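PDB 4JJJ: cellulose 1,4-beta-cellobiosidase from Thermobifida fusca, which probably cleaves cellulose chains to release cellobiose, through the family 48 glycoside hydrolase catalytic domain that makes up this chain. Local coordinates for residues 295-300 / 357-362; 322-327 / 419-424. The protein carries 1 engineered substitution. One frame throughout, in Å; residues are numbered along the deposited sequence. Where two conformers were deposited one is given.

Contact 1: residues 295-300 / 357-362; sequences YLLSWY and DRQLEF. With ZN (zinc ion), chain T; BGC (beta-D-glucopyranose), chain D; BGC (beta-D-glucopyranose), chain B; BGC (beta-D-glucopyranose), chain C.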
ATOM      1  N   TYR A 295       5.663   2.172  16.599  1.00  6.34           N
ATOM      2  CA  TYR A 295       5.113   0.811  16.665  1.00  6.52           C
ATOM      3  C   TYR A 295       3.862   0.626  15.872  1.00  6.29           C
ATOM      4  O   TYR A 295       3.147  -0.387  16.082  1.00  7.25           O
ATOM      5  CB  TYR A 295       4.925   0.372  18.120  1.00  6.61           C
ATOM      6  CG  TYR A 295       6.230   0.188  18.858  1.00  7.57           C
ATOM      7  CD1 TYR A 295       7.094  -0.851  18.571  1.00  7.83           C
ATOM      8  CD2 TYR A 295       6.545   1.086  19.869  1.00  8.47           C
ATOM      9  CE1 TYR A 295       8.262  -1.012  19.324  1.00  9.10           C
ATOM     10  CE2 TYR A 295       7.696   0.976  20.582  1.00  9.57           C
ATOM     11  CZ  TYR A 295       8.506  -0.098  20.371  1.00  9.24           C
ATOM     12  OH  TYR A 295       9.724  -0.312  21.079  1.00 14.03           O
ATOM     13  N   LEU A 296       3.623   1.463  14.876  1.00  5.37           N
ATOM     14  CA  LEU A 296       2.544   1.272  13.923  1.00  5.50           C
ATOM     15  C   LEU A 296       3.081   0.973  12.550  1.00  5.60           C
ATOM     16  O   LEU A 296       4.297   1.201  12.294  1.00  5.88           O
ATOM     17  CB  LEU A 296       1.680   2.540  13.870  1.00  5.56           C
ATOM     18  CG  LEU A 296       0.985   2.889  15.155  1.00  5.80           C
ATOM     19  CD1 LEU A 296       0.249   4.215  14.999  1.00  6.21           C
ATOM     20  CD2 LEU A 296       0.024   1.839  15.666  1.00  6.40           C
ATOM     21  N   LEU A 297       2.259   0.424  11.648  1.00  5.25           N
ATOM     22  CA  LEU A 297       2.650   0.237  10.226  1.00  5.29           C
ATOM     23  C   LEU A 297       2.451   1.573   9.509  1.00  5.41           C
ATOM     24  O   LEU A 297       1.309   1.894   9.124  1.00  5.19           O
ATOM     25  CB  LEU A 297       1.915  -0.884   9.540  1.00  5.80           C
ATOM     26  CG  LEU A 297       2.354  -2.255  10.030  1.00  7.60           C
ATOM     27  CD1 LEU A 297       1.378  -3.293   9.611  1.00  8.43           C
ATOM     28  CD2 LEU A 297       3.669  -2.616   9.221  1.00  8.94           C
ATOM     29  N   SER A 298       3.522   2.376   9.436  1.00  4.77           N
ATOM     30  CA  SER A 298       3.447   3.615   8.759  1.00  5.50           C
ATOM     31  C   SER A 298       3.376   3.499   7.214  1.00  5.19           C
ATOM     32  O   SER A 298       3.362   2.409   6.684  1.00  5.20           O
ATOM     33  CB  SER A 298       4.545   4.524   9.175  1.00  6.12           C
ATOM     34  OG  SER A 298       5.764   4.090   8.564  1.00  6.58           O
ATOM     35  N   TRP A 299       3.236   4.661   6.584  1.00  4.66           N
ATOM     36  CA  TRP A 299       2.989   4.680   5.154  1.00  5.07           C
ATOM     37  C   TRP A 299       4.121   4.155   4.363  1.00  5.19           C
ATOM     38  O   TRP A 299       3.948   3.638   3.275  1.00  4.73           O
ATOM     39  CB  TRP A 299       2.719   6.109   4.722  1.00  5.08           C
ATOM     40  CG  TRP A 299       2.080   6.303   3.367  1.00  5.12           C
ATOM     41  CD1 TRP A 299       2.675   6.622   2.203  1.00  5.91           C
ATOM     42  CD2 TRP A 299       0.685   6.291   3.105  1.00  5.73           C
ATOM     43  NE1 TRP A 299       1.748   6.835   1.219  1.00  5.51           N
ATOM     44  CE2 TRP A 299       0.502   6.651   1.761  1.00  6.01           C
ATOM     45  CE3 TRP A 299      -0.419   6.090   3.909  1.00  6.61           C
ATOM     46  CZ2 TRP A 299      -0.787   6.746   1.206  1.00  7.05           C
ATOM     47  CZ3 TRP A 299      -1.678   6.119   3.348  1.00  7.20           C
ATOM     48  CH2 TRP A 299      -1.865   6.434   2.008  1.00  6.47           C
ATOM     49  N   TYR A 300       5.346   4.222   4.860  1.00  5.22           N
ATOM     50  CA  TYR A 300       6.512   3.723   4.101  1.00  5.71           C
ATOM     51  C   TYR A 300       7.763   3.634   4.996  1.00  6.10           C
ATOM     52  O   TYR A 300       7.852   4.154   6.071  1.00  6.28           O
ATOM     53  CB  TYR A 300       6.865   4.561   2.805  1.00  6.33           C
ATOM     54  CG  TYR A 300       7.268   6.005   3.134  1.00  6.59           C
ATOM     55  CD1 TYR A 300       8.609   6.383   3.290  1.00  7.59           C
ATOM     56  CD2 TYR A 300       6.260   7.008   3.306  1.00  6.57           C
ATOM     57  CE1 TYR A 300       8.966   7.697   3.606  1.00  8.63           C
ATOM     58  CE2 TYR A 300       6.641   8.339   3.593  1.00  7.89           C
ATOM     59  CZ  TYR A 300       7.973   8.645   3.654  1.00  8.53           C
ATOM     60  OH  TYR A 300       8.360   9.963   3.957  1.00 12.49           O
ATOM     61  N   ASP A 357      -0.188  -4.900  20.153  0.70  5.87           N
ATOM     62  CA  ASP A 357      -0.933  -4.132  21.148  0.70  7.20           C
ATOM     63  C   ASP A 357      -1.208  -2.691  20.685  0.70  6.29           C
ATOM     64  O   ASP A 357      -2.380  -2.238  20.721  0.70  5.92           O
ATOM     65  CB  ASP A 357      -0.153  -4.110  22.461  0.70  7.93           C
ATOM     66  CG  ASP A 357      -0.703  -3.138  23.482  0.70  9.36           C
ATOM     67  OD1 ASP A 357      -1.895  -3.302  23.770  0.70  9.15           O
ATOM     68  OD2 ASP A 357       0.068  -2.187  23.891  0.70 11.57           O
ATOM     69  N   ARG A 358      -0.158  -1.995  20.253  1.00  6.06           N
ATOM     70  CA  ARG A 358      -0.275  -0.614  19.874  1.00  6.02           C
ATOM     71  C   ARG A 358      -1.280  -0.409  18.676  1.00  5.93           C
ATOM     72  O   ARG A 358      -2.099   0.515  18.664  1.00  5.64           O
ATOM     73  CB  ARG A 358       1.046  -0.012  19.469  1.00  6.18           C
ATOM     74  CG  ARG A 358       1.052   1.510  19.402  1.00  6.99           C
ATOM     75  CD  ARG A 358       0.953   2.183  20.744  1.00  7.77           C
ATOM     76  NE  ARG A 358       2.007   1.900  21.698  1.00  9.11           N
ATOM     77  CZ  ARG A 358       3.161   2.599  21.716  1.00 10.95           C
ATOM     78  NH1 ARG A 358       3.453   3.518  20.839  1.00 11.55           N
ATOM     79  NH2 ARG A 358       4.055   2.362  22.642  1.00 13.01           N
ATOM     80  N   GLN A 359      -1.224  -1.345  17.723  1.00  5.17           N
ATOM     81  CA  GLN A 359      -2.113  -1.228  16.563  1.00  5.02           C
ATOM     82  C   GLN A 359      -3.560  -1.392  17.015  1.00  4.91           C
ATOM     83  O   GLN A 359      -4.433  -0.642  16.552  1.00  5.37           O
ATOM     84  CB  GLN A 359      -1.773  -2.289  15.531  1.00  5.15           C
ATOM     85  CG  GLN A 359      -0.459  -2.055  14.778  1.00  4.90           C
ATOM     86  CD  GLN A 359      -0.269  -3.027  13.630  1.00  5.41           C
ATOM     87  OE1 GLN A 359      -1.191  -3.412  12.912  1.00  5.15           O
ATOM     88  NE2 GLN A 359       0.949  -3.533  13.564  1.00  5.67           N
ATOM     89  N   LEU A 360      -3.889  -2.331  17.919  1.00  4.94           N
ATOM     90  CA  LEU A 360      -5.236  -2.446  18.371  1.00  5.30           C
ATOM     91  C   LEU A 360      -5.683  -1.225  19.145  1.00  5.20           C
ATOM     92  O   LEU A 360      -6.874  -0.818  18.967  1.00  4.76           O
ATOM     93  CB  LEU A 360      -5.414  -3.708  19.235  1.00  5.35           C
ATOM     94  CG  LEU A 360      -5.442  -5.012  18.380  1.00  6.06           C
ATOM     95  CD1 LEU A 360      -5.092  -6.201  19.311  1.00  6.64           C
ATOM     96  CD2 LEU A 360      -6.808  -5.134  17.728  1.00  6.99           C
ATOM     97  N   GLU A 361      -4.850  -0.636  19.970  1.00  5.56           N
ATOM     98  CA  GLU A 361      -5.238   0.622  20.678  1.00  6.07           C
ATOM     99  C   GLU A 361      -5.498   1.768  19.692  1.00  5.25           C
ATOM    100  O   GLU A 361      -6.510   2.417  19.811  1.00  5.58           O
ATOM    101  CB  GLU A 361      -4.123   1.044  21.589  1.00  6.07           C
ATOM    102  CG  GLU A 361      -3.978   0.162  22.783  1.00  6.95           C
ATOM    103  CD  GLU A 361      -3.054   0.753  23.848  1.00  8.46           C
ATOM    104  OE1 GLU A 361      -2.814   1.954  23.890  1.00  8.77           O
ATOM    105  OE2 GLU A 361      -2.453  -0.015  24.677  1.00  8.05           O
ATOM    106  N   PHE A 362      -4.629   1.877  18.682  1.00  4.90           N
ATOM    107  CA  PHE A 362      -4.771   2.892  17.618  1.00  5.02           C
ATOM    108  C   PHE A 362      -6.076   2.783  16.859  1.00  4.87           C
ATOM    109  O   PHE A 362      -6.808   3.745  16.725  1.00  4.82           O
ATOM    110  CB  PHE A 362      -3.600   2.697  16.640  1.00  4.95           C
ATOM    111  CG  PHE A 362      -3.505   3.612  15.489  1.00  4.87           C
ATOM    112  CD1 PHE A 362      -3.199   4.937  15.632  1.00  4.55           C
ATOM    113  CD2 PHE A 362      -3.488   3.090  14.186  1.00  4.93           C
ATOM    114  CE1 PHE A 362      -2.975   5.752  14.536  1.00  5.12           C
ATOM    115  CE2 PHE A 362      -3.260   3.934  13.107  1.00  5.29           C
ATOM    116  CZ  PHE A 362      -3.001   5.244  13.256  1.00  4.68           C
TER
HETATM  117 ZN    ZN T 719      -2.547  -1.949  25.094  1.00  8.83          ZN
HETATM  118  C2  BGC D   1       1.369   5.065  -1.901  1.00  7.01           C
HETATM  119  C3  BGC D   1       2.511   6.014  -2.264  1.00  6.09           C
HETATM  120  C4  BGC D   1       3.777   5.502  -1.658  1.00  5.99           C
HETATM  121  C5  BGC D   1       4.112   4.082  -2.023  1.00  5.23           C
HETATM  122  C6  BGC D   1       5.383   3.542  -1.379  1.00  4.65           C
HETATM  123  C1  BGC D   1       1.818   3.663  -2.201  1.00  5.91           C
HETATM  124  O1  BGC D   1       0.801   2.740  -1.782  1.00  5.90           O
HETATM  125  O2  BGC D   1       0.128   5.372  -2.574  1.00  8.90           O
HETATM  126  O3  BGC D   1       2.176   7.299  -1.682  1.00  6.51           O
HETATM  127  O4  BGC D   1       4.792   6.314  -2.348  1.00  5.93           O
HETATM  128  O5  BGC D   1       3.017   3.265  -1.574  1.00  5.20           O
HETATM  129  O6  BGC D   1       5.268   3.690   0.065  1.00  4.67           O
HETATM  130  C2  BGC B   2       7.150   6.992  -2.428  1.00  6.94           C
HETATM  131  C3  BGC B   2       8.222   7.585  -1.589  1.00  7.49           C
HETATM  132  C4  BGC B   2       7.779   8.865  -0.860  1.00  7.29           C
HETATM  133  C5  BGC B   2       6.442   8.510  -0.160  1.00  7.98           C
HETATM  134  C6  BGC B   2       5.970   9.729   0.620  1.00  8.96           C
HETATM  135  C1  BGC B   2       5.904   6.784  -1.582  1.00  7.10           C
HETATM  136  O2  BGC B   2       7.580   5.792  -3.018  1.00  6.21           O
HETATM  137  O3  BGC B   2       9.302   7.782  -2.428  1.00  8.02           O
HETATM  138  O4  BGC B   2       8.705   9.207   0.208  1.00  7.65           O
HETATM  139  O5  BGC B   2       5.447   8.014  -1.050  1.00  7.25           O
HETATM  140  O6  BGC B   2       5.418  10.656  -0.338  0.70  9.28           O
HETATM  141  C2  BGC C   3      10.337  10.598   1.167  1.00  7.41           C
HETATM  142  C3  BGC C   3      11.632  11.341   0.915  1.00  8.54           C
HETATM  143  C4  BGC C   3      12.656  10.493   0.184  1.00  8.23           C
HETATM  144  C5  BGC C   3      12.061   9.825  -1.028  1.00  7.76           C
HETATM  145  C6  BGC C   3      12.917   8.827  -1.713  1.00  7.59           C
HETATM  146  C1  BGC C   3       9.842   9.990  -0.169  1.00  7.57           C
HETATM  147  O2  BGC C   3       9.331  11.405   1.764  1.00  8.34           O
HETATM  148  O3  BGC C   3      12.183  11.803   2.179  1.00  9.13           O
HETATM  149  O4  BGC C   3      13.695  11.437  -0.246  1.00  8.53           O
HETATM  150  O5  BGC C   3      10.836   9.113  -0.673  1.00  7.85           O
HETATM  151  O6  BGC C   3      12.320   8.337  -2.899  1.00  7.13           O
HETATM  152  O   HOH W   1      -1.588  -2.109  26.903  1.00  8.87           O
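The loop 295-300 packs against helix 348-365 of the (alpha/alpha)6 barrel that family 48 catalytic domains share, and the join is largely apolar, with no hydrogen bond between the two segments. At the start of the helical segment, Asp357 takes no part in the packing and instead binds a zinc ion through OD1, which Glu361 one turn later also holds through OE2, each at 2.0 Å, with a water as a further ligand. Arg358 doubles back on itself, bent at chi2 and chi3, and this brings the guanidinium beside Tyr295. CD2 of Tyr295 lies over one guanidinium face, 3.9 Å from Arg358 NH2, with the two planes 78° apart; Arg358 has its cation-pi partner in Tyr396. Gln359, its chain extended beyond CG, reaches Leu297, with NE2 4.0 Å from CD1 of Leu297. Its amide is held by others, NE2 by Ser355 OG and OE1 by the backbone N of Asn328, and Ser355 OG also bonds the carbonyl oxygen of Tyr295. Farther along the loop, past Leu296 and Leu297, Trp299 and Tyr300 line the glycan pocket, Trp299 NE1 giving a nearly straight bond (171°) to O3 of one glucose and Tyr300 OH accepting from O2 of another. Phe362 closes the helical segment as a flat seat for Leu296: CD2 of the leucine reaches back to Gln359 CA, 3.8 Å away, while CD1 makes a CH-pi contact, 3.5 Å from the Phe362 ring centroid and 10° off its normal.

Contact 2: residues 322-327 / 419-424; sequences SHQGYQ and VWNMER
Close to the catalytic centre of the family 48 domain, the turn that follows strand 321-323 is fastened to helix 416-432 by an arginine bound to two backbone carbonyls. NH1 of Arg424 gives hydrogen bonds to Gly325 O and to Gln327 O, both 2.9 Å long. Its chain is extended from CG to NE and carries the guanidinium to the turn; NH1 meets each carbonyl from above its plane. NH2 of the same group makes a weak hydrogen bond to Asn224, the engineered residue at the predicted nucleophile position, so the carbonyl grip probably helps to position this second-shell arginine. One turn earlier, Asn421 packs against Gly325, its CB 4.1 Å from Gly325 CA. With CG anti to the backbone N (chi1 162°), its amide turns toward Gln324, the two amide planes 66° apart, and Asn421 ND2 gives a weak, bent bond (127°) to Gln324 OE1 at 3.1 Å. A water joins Asn421 OD1 to Gln327 O, weakly on the latter side. Gln324 NE2 is taken by Asn412. Within the turn, Gly325 N bonds His323 ND1 in the imidazole plane, at 2.9 Å. Trp420 and Tyr326 belong to glycan-binding pockets. Leu363 of helix 348-365 touches Gln324 and Asn421, whereas Val419, Met422 and Glu423 of helix 416-432 pack on helices 435-450 and 499-516.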
ATOM      1  N   SER A 322       0.854   7.289  10.126  1.00  4.88           N
ATOM      2  CA  SER A 322       0.268   5.940  10.013  1.00  4.74           C
ATOM      3  C   SER A 322      -1.201   6.041   9.801  1.00  5.14           C
ATOM      4  O   SER A 322      -1.882   6.929  10.359  1.00  4.97           O
ATOM      5  CB  SER A 322       0.594   5.045  11.229  1.00  4.96           C
ATOM      6  OG  SER A 322       1.992   4.863  11.436  1.00  5.87           O
ATOM      7  N   HIS A 323      -1.715   5.178   8.902  1.00  4.42           N
ATOM      8  CA  HIS A 323      -3.074   5.165   8.453  1.00  4.58           C
ATOM      9  C   HIS A 323      -3.747   3.878   8.931  1.00  4.42           C
ATOM     10  O   HIS A 323      -3.204   2.803   8.776  1.00  4.15           O
ATOM     11  CB  HIS A 323      -3.033   5.265   6.919  1.00  4.68           C
ATOM     12  CG  HIS A 323      -4.336   5.444   6.208  1.00  4.60           C
ATOM     13  ND1 HIS A 323      -5.425   4.580   6.315  1.00  4.43           N
ATOM     14  CD2 HIS A 323      -4.737   6.386   5.324  1.00  5.09           C
ATOM     15  CE1 HIS A 323      -6.380   4.943   5.498  1.00  4.67           C
ATOM     16  NE2 HIS A 323      -5.988   6.071   4.893  1.00  5.01           N
ATOM     17  N   GLN A 324      -4.970   3.973   9.416  1.00  4.35           N
ATOM     18  CA  GLN A 324      -5.698   2.813   9.904  1.00  4.21           C
ATOM     19  C   GLN A 324      -5.761   1.681   8.875  1.00  4.42           C
ATOM     20  O   GLN A 324      -5.746   0.476   9.168  1.00  5.21           O
ATOM     21  CB  GLN A 324      -7.146   3.177  10.297  1.00  4.33           C
ATOM     22  CG  GLN A 324      -8.051   3.750   9.204  1.00  4.40           C
ATOM     23  CD  GLN A 324      -8.848   2.734   8.447  1.00  4.36           C
ATOM     24  OE1 GLN A 324      -9.018   1.599   8.906  1.00  4.89           O
ATOM     25  NE2 GLN A 324      -9.343   3.103   7.254  1.00  4.50           N
ATOM     26  N   GLY A 325      -5.897   2.046   7.629  1.00  4.45           N
ATOM     27  CA  GLY A 325      -6.073   1.077   6.527  1.00  4.13           C
ATOM     28  C   GLY A 325      -4.894   0.207   6.288  1.00  4.26           C
ATOM     29  O   GLY A 325      -5.062  -0.859   5.582  1.00  4.71           O
ATOM     30  N   TYR A 326      -3.723   0.587   6.776  1.00  4.24           N
ATOM     31  CA  TYR A 326      -2.481  -0.192   6.650  1.00  4.29           C
ATOM     32  C   TYR A 326      -2.297  -1.198   7.761  1.00  4.67           C
ATOM     33  O   TYR A 326      -1.511  -2.103   7.674  1.00  5.26           O
ATOM     34  CB  TYR A 326      -1.217   0.688   6.580  1.00  4.31           C
ATOM     35  CG  TYR A 326      -1.006   1.368   5.245  1.00  4.32           C
ATOM     36  CD1 TYR A 326      -2.025   1.813   4.445  1.00  4.74           C
ATOM     37  CD2 TYR A 326       0.310   1.666   4.903  1.00  4.09           C
ATOM     38  CE1 TYR A 326      -1.751   2.455   3.259  1.00  4.82           C
ATOM     39  CE2 TYR A 326       0.617   2.277   3.691  1.00  5.16           C
ATOM     40  CZ  TYR A 326      -0.387   2.660   2.894  1.00  4.89           C
ATOM     41  OH  TYR A 326      -0.083   3.238   1.680  1.00  6.73           O
ATOM     42  N   GLN A 327      -2.964  -0.971   8.911  1.00  4.04           N
ATOM     43  CA  GLN A 327      -2.599  -1.793  10.048  1.00  4.38           C
ATOM     44  C   GLN A 327      -2.981  -3.241   9.828  1.00  4.69           C
ATOM     45  O   GLN A 327      -3.963  -3.510   9.129  1.00  4.36           O
ATOM     46  CB  GLN A 327      -3.211  -1.274  11.361  1.00  4.44           C
ATOM     47  CG  GLN A 327      -3.016   0.247  11.600  1.00  4.61           C
ATOM     48  CD  GLN A 327      -1.536   0.650  11.446  1.00  4.90           C
ATOM     49  OE1 GLN A 327      -1.242   1.517  10.543  1.00  6.68           O
ATOM     50  NE2 GLN A 327      -0.677   0.040  12.067  1.00  4.45           N
ATOM     51  N   VAL A 419     -12.421  -1.858   4.914  1.00  4.03           N
ATOM     52  CA  VAL A 419     -12.495  -3.333   4.775  1.00  4.56           C
ATOM     53  C   VAL A 419     -11.145  -3.960   4.736  1.00  4.38           C
ATOM     54  O   VAL A 419     -10.985  -5.103   5.232  1.00  4.93           O
ATOM     55  CB  VAL A 419     -13.448  -3.731   3.661  1.00  4.74           C
ATOM     56  CG1 VAL A 419     -14.891  -3.432   4.035  1.00  5.49           C
ATOM     57  CG2 VAL A 419     -13.121  -3.101   2.328  1.00  4.97           C
ATOM     58  N   TRP A 420     -10.160  -3.347   4.158  1.00  4.41           N
ATOM     59  CA  TRP A 420      -8.820  -3.957   4.167  1.00  4.40           C
ATOM     60  C   TRP A 420      -8.325  -4.129   5.627  1.00  4.88           C
ATOM     61  O   TRP A 420      -7.818  -5.214   6.030  1.00  4.40           O
ATOM     62  CB  TRP A 420      -7.862  -3.203   3.339  1.00  4.45           C
ATOM     63  CG  TRP A 420      -7.930  -3.431   1.894  1.00  4.58           C
ATOM     64  CD1 TRP A 420      -8.620  -4.378   1.237  1.00  4.71           C
ATOM     65  CD2 TRP A 420      -7.118  -2.767   0.902  1.00  5.11           C
ATOM     66  NE1 TRP A 420      -8.354  -4.300  -0.094  1.00  4.80           N
ATOM     67  CE2 TRP A 420      -7.408  -3.350  -0.331  1.00  4.61           C
ATOM     68  CE3 TRP A 420      -6.169  -1.745   0.980  1.00  4.94           C
ATOM     69  CZ2 TRP A 420      -6.776  -2.972  -1.497  1.00  5.16           C
ATOM     70  CZ3 TRP A 420      -5.518  -1.346  -0.196  1.00  5.12           C
ATOM     71  CH2 TRP A 420      -5.818  -1.960  -1.404  1.00  5.16           C
ATOM     72  N   ASN A 421      -8.497  -3.068   6.446  1.00  4.67           N
ATOM     73  CA  ASN A 421      -8.138  -3.177   7.865  1.00  5.29           C
ATOM     74  C   ASN A 421      -9.056  -4.121   8.615  1.00  5.05           C
ATOM     75  O   ASN A 421      -8.603  -5.084   9.285  1.00  5.02           O
ATOM     76  CB  ASN A 421      -8.126  -1.813   8.497  1.00  5.96           C
ATOM     77  CG  ASN A 421      -8.192  -1.894   9.989  1.00  7.57           C
ATOM     78  OD1 ASN A 421      -7.445  -2.598  10.568  1.00  8.64           O
ATOM     79  ND2 ASN A 421      -8.929  -0.952  10.597  1.00  9.72           N
ATOM     80  N   MET A 422     -10.338  -3.941   8.435  0.70  5.25           N
ATOM     81  CA  MET A 422     -11.319  -4.654   9.218  0.70  5.42           C
ATOM     82  C   MET A 422     -11.265  -6.127   8.973  0.70  5.40           C
ATOM     83  O   MET A 422     -11.466  -6.891   9.896  0.70  4.70           O
ATOM     84  CB  MET A 422     -12.765  -4.149   9.115  0.70  5.81           C
ATOM     85  CG  MET A 422     -13.621  -4.428  10.346  0.70  6.37           C
ATOM     86  SD  MET A 422     -12.986  -3.858  11.936  0.70  6.13           S
ATOM     87  CE  MET A 422     -12.740  -2.107  11.651  0.70  6.75           C
ATOM     88  N   GLU A 423     -11.024  -6.516   7.721  1.00  5.11           N
ATOM     89  CA  GLU A 423     -10.895  -7.997   7.421  1.00  5.24           C
ATOM     90  C   GLU A 423      -9.777  -8.648   8.269  1.00  5.14           C
ATOM     91  O   GLU A 423      -9.961  -9.756   8.761  1.00  5.93           O
ATOM     92  CB  GLU A 423     -10.593  -8.254   5.966  1.00  6.36           C
ATOM     93  CG  GLU A 423     -10.803  -9.715   5.581  1.00  6.68           C
ATOM     94  CD  GLU A 423     -10.424 -10.014   4.169  1.00  7.65           C
ATOM     95  OE1 GLU A 423     -10.889  -9.265   3.281  1.00  8.97           O
ATOM     96  OE2 GLU A 423      -9.715 -10.997   4.009  1.00  9.19           O
ATOM     97  N   ARG A 424      -8.712  -7.893   8.502  1.00  5.02           N
ATOM     98  CA  ARG A 424      -7.613  -8.446   9.244  1.00  5.11           C
ATOM     99  C   ARG A 424      -8.020  -8.537  10.754  1.00  5.08           C
ATOM    100  O   ARG A 424      -7.678  -9.506  11.425  1.00  4.90           O
ATOM    101  CB  ARG A 424      -6.386  -7.572   9.112  1.00  4.65           C
ATOM    102  CG  ARG A 424      -5.862  -7.411   7.663  1.00  4.50           C
ATOM    103  CD  ARG A 424      -5.156  -6.088   7.528  1.00  4.85           C
ATOM    104  NE  ARG A 424      -4.789  -5.868   6.149  1.00  5.11           N
ATOM    105  CZ  ARG A 424      -4.554  -4.685   5.571  1.00  4.96           C
ATOM    106  NH1 ARG A 424      -4.595  -3.624   6.291  1.00  4.77           N
ATOM    107  NH2 ARG A 424      -4.370  -4.623   4.230  1.00  5.74           N
TER
HETATM  108  O   HOH W   2     -10.910  -0.234   9.240  1.00 25.14           O
HETATM  109  O   HOH W   3      -5.588  -4.687  11.097  1.00  5.51           O

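How the contacts relate
The centres of contact 1 and contact 2 lie about 10 Å apart in the interior of one family 48 domain, and they touch directly: Ser322 OG lies 3.4 Å from Leu296 CB. Along the chain the segments alternate, 295-300, 322-327, 357-362, then 419-424, so the two connections cross. Helix 348-365 is common ground: it carries 357-362 of contact 1, and its Leu363 packs on the turn and helix of contact 2. Trp299 stacks on Tyr326, joining the two loop segments at the glycan pocket. Together the contacts link the sugar-lining loops to the helices behind them, with contact 2 nearer the predicted catalytic residues.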